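Local coordinates for protein 6-phospho-beta-glucosidase (PDB 1UP7) that hydrolyses cellobiose 6'-phosphate to glucose 6-phosphate and glucose, as a family 4 glycosidase that needs NAD+ and manganese, at residues A[185-190]-A[199-204]; A[208-213]-A[235-240]. All coordinates share one frame; numbering follows the deposited sequence.

Contact 1 (A[185-190]-A[199-204]); sequences VFLKYY and EKVFVK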
loop_
_atom_site.group_PDB
_atom_site.type_symbol
_atom_site.label_atom_id
_atom_site.label_comp_id
_atom_site.label_asym_id
_atom_site.label_seq_id
_atom_site.Cartn_x
_atom_site.Cartn_y
_atom_site.Cartn_z
ATOM N N VAL A 185 -13.661 2.469 29.245
ATOM C CA VAL A 185 -14.322 2.630 27.964
ATOM C C VAL A 185 -13.311 2.565 26.840
ATOM O O VAL A 185 -12.377 3.343 26.801
ATOM C CB VAL A 185 -15.053 3.990 27.834
ATOM C CG1 VAL A 185 -15.786 4.025 26.489
ATOM C CG2 VAL A 185 -16.013 4.215 29.023
ATOM N N PHE A 186 -13.531 1.663 25.895
ATOM C CA PHE A 186 -12.613 1.519 24.774
ATOM C C PHE A 186 -13.423 1.500 23.471
ATOM O O PHE A 186 -14.428 0.817 23.360
ATOM C CB PHE A 186 -11.767 0.246 25.019
ATOM C CG PHE A 186 -10.748 -0.037 23.953
ATOM C CD1 PHE A 186 -11.091 -0.784 22.826
ATOM C CD2 PHE A 186 -9.437 0.417 24.090
ATOM C CE1 PHE A 186 -10.144 -1.050 21.822
ATOM C CE2 PHE A 186 -8.485 0.158 23.092
ATOM C CZ PHE A 186 -8.842 -0.589 21.957
ATOM N N LEU A 187 -12.977 2.272 22.499
ATOM C CA LEU A 187 -13.740 2.551 21.291
ATOM C C LEU A 187 -13.035 2.104 20.013
ATOM O O LEU A 187 -11.810 2.204 19.904
ATOM C CB LEU A 187 -13.959 4.067 21.185
ATOM C CG LEU A 187 -15.116 4.790 21.901
ATOM C CD1 LEU A 187 -15.837 4.025 22.984
ATOM C CD2 LEU A 187 -14.640 6.109 22.414
ATOM N N LYS A 188 -13.801 1.629 19.036
ATOM C CA LYS A 188 -13.333 1.737 17.665
ATOM C C LYS A 188 -13.817 3.092 17.159
ATOM O O LYS A 188 -15.014 3.313 16.945
ATOM C CB LYS A 188 -13.775 0.587 16.764
ATOM C CG LYS A 188 -13.181 0.738 15.371
ATOM C CD LYS A 188 -13.513 -0.432 14.487
ATOM C CE LYS A 188 -13.243 -0.090 13.030
ATOM N NZ LYS A 188 -13.205 -1.366 12.229
ATOM N N TYR A 189 -12.850 3.985 16.980
ATOM C CA TYR A 189 -13.090 5.395 16.761
ATOM C C TYR A 189 -12.133 5.885 15.688
ATOM O O TYR A 189 -10.936 5.698 15.803
ATOM C CB TYR A 189 -12.755 6.144 18.064
ATOM C CG TYR A 189 -12.973 7.641 18.005
ATOM C CD1 TYR A 189 -12.176 8.459 17.192
ATOM C CD2 TYR A 189 -14.005 8.228 18.718
ATOM C CE1 TYR A 189 -12.385 9.827 17.104
ATOM C CE2 TYR A 189 -14.239 9.574 18.664
ATOM C CZ TYR A 189 -13.440 10.377 17.849
ATOM O OH TYR A 189 -13.705 11.732 17.812
ATOM N N TYR A 190 -12.640 6.564 14.674
ATOM C CA TYR A 190 -11.770 7.066 13.611
ATOM C C TYR A 190 -12.465 8.159 12.835
ATOM O O TYR A 190 -13.687 8.279 12.837
ATOM C CB TYR A 190 -11.340 5.942 12.649
ATOM C CG TYR A 190 -12.510 5.150 12.069
ATOM C CD1 TYR A 190 -13.140 4.136 12.801
ATOM C CD2 TYR A 190 -12.980 5.424 10.797
ATOM C CE1 TYR A 190 -14.209 3.424 12.248
ATOM C CE2 TYR A 190 -14.026 4.728 10.262
ATOM C CZ TYR A 190 -14.644 3.733 10.983
ATOM O OH TYR A 190 -15.700 3.068 10.418
ATOM N N GLU A 199 -17.661 3.078 15.730
ATOM C CA GLU A 199 -18.187 1.853 15.159
ATOM C C GLU A 199 -18.495 0.835 16.248
ATOM O O GLU A 199 -19.468 0.076 16.130
ATOM C CB GLU A 199 -17.177 1.302 14.144
ATOM C CG GLU A 199 -17.726 0.290 13.149
ATOM C CD GLU A 199 -16.821 0.123 11.933
ATOM O OE1 GLU A 199 -15.980 0.998 11.644
ATOM O OE2 GLU A 199 -16.946 -0.896 11.252
ATOM N N LYS A 200 -17.669 0.818 17.289
ATOM C CA LYS A 200 -17.815 -0.143 18.390
ATOM C C LYS A 200 -17.584 0.526 19.734
ATOM O O LYS A 200 -16.757 1.424 19.853
ATOM C CB LYS A 200 -16.849 -1.358 18.233
ATOM C CG LYS A 200 -16.915 -2.048 16.843
ATOM C CD LYS A 200 -17.335 -3.502 16.904
ATOM C CE LYS A 200 -18.715 -3.769 16.268
ATOM N NZ LYS A 200 -19.471 -4.863 17.071
ATOM N N VAL A 201 -18.315 0.083 20.739
ATOM C CA VAL A 201 -18.117 0.553 22.098
ATOM C C VAL A 201 -17.933 -0.628 23.023
ATOM O O VAL A 201 -18.748 -1.546 23.045
ATOM C CB VAL A 201 -19.277 1.415 22.633
ATOM C CG1 VAL A 201 -18.979 1.828 24.066
ATOM C CG2 VAL A 201 -19.437 2.648 21.805
ATOM N N PHE A 202 -16.849 -0.588 23.785
ATOM C CA PHE A 202 -16.563 -1.593 24.788
ATOM C C PHE A 202 -16.473 -0.929 26.166
ATOM O O PHE A 202 -15.809 0.101 26.322
ATOM C CB PHE A 202 -15.219 -2.297 24.510
ATOM C CG PHE A 202 -15.166 -3.088 23.220
ATOM C CD1 PHE A 202 -14.768 -2.476 22.022
ATOM C CD2 PHE A 202 -15.458 -4.449 23.213
ATOM C CE1 PHE A 202 -14.703 -3.226 20.838
ATOM C CE2 PHE A 202 -15.396 -5.197 22.027
ATOM C CZ PHE A 202 -15.018 -4.585 20.843
ATOM N N VAL A 203 -17.130 -1.525 27.157
ATOM C CA VAL A 203 -17.024 -1.073 28.539
ATOM C C VAL A 203 -16.582 -2.258 29.389
ATOM O O VAL A 203 -17.257 -3.299 29.442
ATOM C CB VAL A 203 -18.352 -0.508 29.076
ATOM C CG1 VAL A 203 -18.279 -0.320 30.616
ATOM C CG2 VAL A 203 -18.682 0.794 28.362
ATOM N N LYS A 204 -15.443 -2.101 30.058
ATOM C CA LYS A 204 -14.822 -3.221 30.782
ATOM C C LYS A 204 -14.720 -4.521 29.938
ATOM O O LYS A 204 -14.921 -5.630 30.452
ATOM C CB LYS A 204 -15.540 -3.499 32.117
ATOM C CG LYS A 204 -15.276 -2.454 33.199
ATOM C CD LYS A 204 -16.156 -2.700 34.423
ATOM C CE LYS A 204 -16.163 -1.469 35.328
ATOM N NZ LYS A 204 -17.017 -1.646 36.547
#
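The rings of Phe186 and Phe202 sit side by side on one face of an antiparallel beta hairpin: CD1 of Phe202 comes to the edge of the Phe186 ring, 4.1 Å from CD1 of Phe186. The Phe202 ring also brings its edge to the carbonyl of Phe186, with O of Phe186 in the ring plane and 3.6 Å from CD1 of Phe202. The third flat group, the Tyr190 ring, has the carboxylate of Glu199 at its edge, the two planes 58° apart. The hydroxyl of Tyr190 donates to OE1 of Glu199; the modelled OH to OE1 distance is very short, so its exact length is doubtful. With CG lying between the backbone N and the carbonyl carbon (chi1 53°), the Tyr190 ring is brought back toward strand 199-203. Lys188 runs alongside Glu199, fully extended, and its NZ makes a long salt bridge of 3.7 Å to OE1 of Glu199; the ammonium is hydrogen-bonded to the carbonyls of Lys352, its strongest partner, and Gln350.

The backbone pairing is regular from Val185 to Leu187, with N of Phe186 to O of Phe202 and N of Phe202 to O of Phe186 both at 2.8 Å. It then passes into a classic beta bulge, Glu199 and Lys200 both opposite Lys188: Lys188 N donates to O of Lys200, and O of Lys188 accepts from Glu199 N.

The other face carries Val185, Leu187, Val201 and Val203, with CD1 of Leu187 4.0 Å from CG1 of Val201. Helix 166-177 covers Val185 and Val203 through Ile174, and strand 313-320 meets Leu187 through Ile316. On the phenylalanine side, Arg344 and His346 of a second subunit pack against the rings, while Tyr190 abuts helix 355-376.

Contact 2 (A[208-213]-A[235-240]); sequences VTEKVF and SVRLIV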
loop_
_atom_site.group_PDB
_atom_site.type_symbol
_atom_site.label_atom_id
_atom_site.label_comp_id
_atom_site.label_asym_id
_atom_site.label_seq_id
_atom_site.Cartn_x
_atom_site.Cartn_y
_atom_site.Cartn_z
ATOM N N VAL A 208 -20.875 -3.274 24.092
ATOM C CA VAL A 208 -22.135 -2.655 24.490
ATOM C C VAL A 208 -22.653 -1.743 23.395
ATOM O O VAL A 208 -23.562 -0.933 23.633
ATOM C CB VAL A 208 -21.942 -1.862 25.781
ATOM C CG1 VAL A 208 -21.638 -2.810 26.935
ATOM C CG2 VAL A 208 -20.814 -0.815 25.619
ATOM N N THR A 209 -22.073 -1.882 22.200
ATOM C CA THR A 209 -22.450 -1.081 21.029
ATOM C C THR A 209 -23.983 -0.983 20.815
ATOM O O THR A 209 -24.505 0.134 20.695
ATOM C CB THR A 209 -21.734 -1.616 19.760
ATOM O OG1 THR A 209 -20.340 -1.762 20.034
ATOM C CG2 THR A 209 -21.780 -0.593 18.618
ATOM N N GLU A 210 -24.664 -2.136 20.799
ATOM C CA GLU A 210 -26.109 -2.216 20.603
ATOM C C GLU A 210 -26.846 -1.388 21.649
ATOM O O GLU A 210 -27.720 -0.581 21.310
ATOM C CB GLU A 210 -26.610 -3.686 20.665
ATOM C CG GLU A 210 -26.613 -4.458 19.336
ATOM C CD GLU A 210 -26.813 -3.565 18.104
ATOM O OE1 GLU A 210 -27.940 -3.038 17.871
ATOM O OE2 GLU A 210 -25.829 -3.376 17.354
ATOM N N LYS A 211 -26.476 -1.603 22.911
ATOM C CA LYS A 211 -27.055 -0.908 24.058
ATOM C C LYS A 211 -26.915 0.597 23.928
ATOM O O LYS A 211 -27.817 1.335 24.293
ATOM C CB LYS A 211 -26.354 -1.356 25.333
ATOM C CG LYS A 211 -26.950 -2.560 25.977
ATOM C CD LYS A 211 -26.011 -3.116 27.056
ATOM C CE LYS A 211 -26.482 -4.480 27.511
ATOM N NZ LYS A 211 -25.300 -5.354 27.718
ATOM N N VAL A 212 -25.772 1.038 23.406
ATOM C CA VAL A 212 -25.519 2.454 23.178
ATOM C C VAL A 212 -26.439 2.989 22.086
ATOM O O VAL A 212 -27.036 4.054 22.274
ATOM C CB VAL A 212 -24.004 2.744 22.891
ATOM C CG1 VAL A 212 -23.794 4.185 22.541
ATOM C CG2 VAL A 212 -23.133 2.388 24.093
ATOM N N PHE A 213 -26.575 2.247 20.983
ATOM C CA PHE A 213 -27.504 2.631 19.912
ATOM C C PHE A 213 -28.948 2.697 20.442
ATOM O O PHE A 213 -29.646 3.683 20.213
ATOM C CB PHE A 213 -27.374 1.690 18.719
ATOM C CG PHE A 213 -26.213 2.006 17.825
ATOM C CD1 PHE A 213 -26.185 3.182 17.095
ATOM C CD2 PHE A 213 -25.168 1.111 17.688
ATOM C CE1 PHE A 213 -25.105 3.479 16.232
ATOM C CE2 PHE A 213 -24.074 1.390 16.834
ATOM C CZ PHE A 213 -24.043 2.565 16.104
ATOM N N SER A 235 -29.492 2.547 10.018
ATOM C CA SER A 235 -29.098 2.465 8.614
ATOM C C SER A 235 -27.620 2.541 8.492
ATOM O O SER A 235 -26.985 1.695 7.900
ATOM C CB SER A 235 -29.729 3.627 7.864
ATOM O OG SER A 235 -31.123 3.400 7.894
ATOM N N VAL A 236 -27.080 3.596 9.077
ATOM C CA VAL A 236 -25.687 3.937 8.968
ATOM C C VAL A 236 -24.843 3.075 9.912
ATOM O O VAL A 236 -23.693 2.771 9.613
ATOM C CB VAL A 236 -25.482 5.424 9.320
ATOM C CG1 VAL A 236 -24.016 5.785 9.371
ATOM C CG2 VAL A 236 -26.219 6.323 8.329
ATOM N N ARG A 237 -25.423 2.709 11.049
ATOM C CA ARG A 237 -24.757 1.893 12.081
ATOM C C ARG A 237 -23.395 2.433 12.543
ATOM O O ARG A 237 -22.455 1.690 12.800
ATOM C CB ARG A 237 -24.663 0.410 11.690
ATOM C CG ARG A 237 -25.993 -0.303 11.661
ATOM C CD ARG A 237 -25.867 -1.819 11.814
ATOM N NE ARG A 237 -26.023 -2.280 13.208
ATOM C CZ ARG A 237 -26.558 -1.567 14.219
ATOM N NH1 ARG A 237 -26.995 -0.325 14.039
ATOM N NH2 ARG A 237 -26.648 -2.099 15.432
ATOM N N LEU A 238 -23.318 3.743 12.660
ATOM C CA LEU A 238 -22.153 4.440 13.200
ATOM C C LEU A 238 -22.669 5.538 14.131
ATOM O O LEU A 238 -23.705 6.199 13.864
ATOM C CB LEU A 238 -21.312 5.129 12.097
ATOM C CG LEU A 238 -20.605 4.343 10.977
ATOM C CD1 LEU A 238 -19.946 5.290 9.944
ATOM C CD2 LEU A 238 -19.571 3.404 11.582
ATOM N N ILE A 239 -21.964 5.747 15.233
ATOM C CA ILE A 239 -22.272 6.913 16.041
ATOM C C ILE A 239 -21.411 8.024 15.484
ATOM O O ILE A 239 -20.212 7.885 15.329
ATOM C CB ILE A 239 -22.016 6.707 17.567
ATOM C CG1 ILE A 239 -22.950 5.659 18.149
ATOM C CG2 ILE A 239 -22.212 8.021 18.339
ATOM C CD1 ILE A 239 -22.302 4.780 19.140
ATOM N N VAL A 240 -22.047 9.130 15.159
ATOM C CA VAL A 240 -21.444 10.153 14.344
ATOM C C VAL A 240 -21.104 11.407 15.170
ATOM O O VAL A 240 -21.837 11.808 16.049
ATOM C CB VAL A 240 -22.369 10.467 13.138
ATOM C CG1 VAL A 240 -23.520 11.478 13.483
ATOM C CG2 VAL A 240 -21.562 10.966 12.020
#
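Phe213 pushes its ring between Arg237 and Ile239, joining the first turns of helix 209-216 to the link between helix 230-236 and strand 239-240, all within the C-terminal domain of this family 4 glycosidase. One ring face receives the guanidinium in a cation-pi contact: CZ of Arg237 is 4.9 Å from the ring centroid and 25° off the normal. NH1 of Arg237 stands over the ring centre, but the two planes are 40° apart, so this is a tilted cover and not a parallel stack. On the opposite face lies Ile239 CD1, offset toward the rim, while CA of Leu238 lies in plane at the edge. The far end of the ring abuts the backbone, with CZ of Phe213 3.6 Å from C of Arg237.

The arginine gets there from a turn of the chain: Arg237 is the first residue after helix 230-236 to leave helical geometry, with positive phi. A bend at chi3 (95°) then swings its guanidinium back over the ring and toward Glu210. The carboxylate of Glu210 lies at the edge of the guanidinium in a salt bridge, CD in its plane but the two groups steeply inclined, and the side chains cross at about a right angle. Both oxygens approach the same nitrogen, NH2, though the OE2 separation is too short to be taken literally. The carboxylate at its edge and the ring beneath it together fix where the guanidinium lies.

Deeper in, Val212 points toward the strand and, with Ile239, packs on Phe170 of helix 166-177. At the other end Val236 O accepts a hydrogen bond from Lys385 NZ of a third subunit. Below the Phe213 ring, Ile239 touches both helix residues: its CG1 lies 3.6 Å from CE1 of Phe213, and its CD1 lies 3.8 Å from CG1 of Val212.

Contacts 1 and 2 follow each other along the chain, their centres 11 Å apart, and share one antiparallel sheet: strand 195-203 pairs with 185-190 in the first and neighbours 239-240 of the second. They touch directly where helix 209-216 begins. Val201 N lies 2.8 Å from Thr209 OG1 and Val201 O lies 2.9 Å from Val208 N, both probable hydrogen bonds that tie the helix start to the hairpin. Contact 1 lies away from the catalytic site. Contact 2 comes nearer: the Ile239 side chain is about 12 Å from that of Tyr243, the proton acceptor, and about 14 Å from bound glucose 6-phosphate.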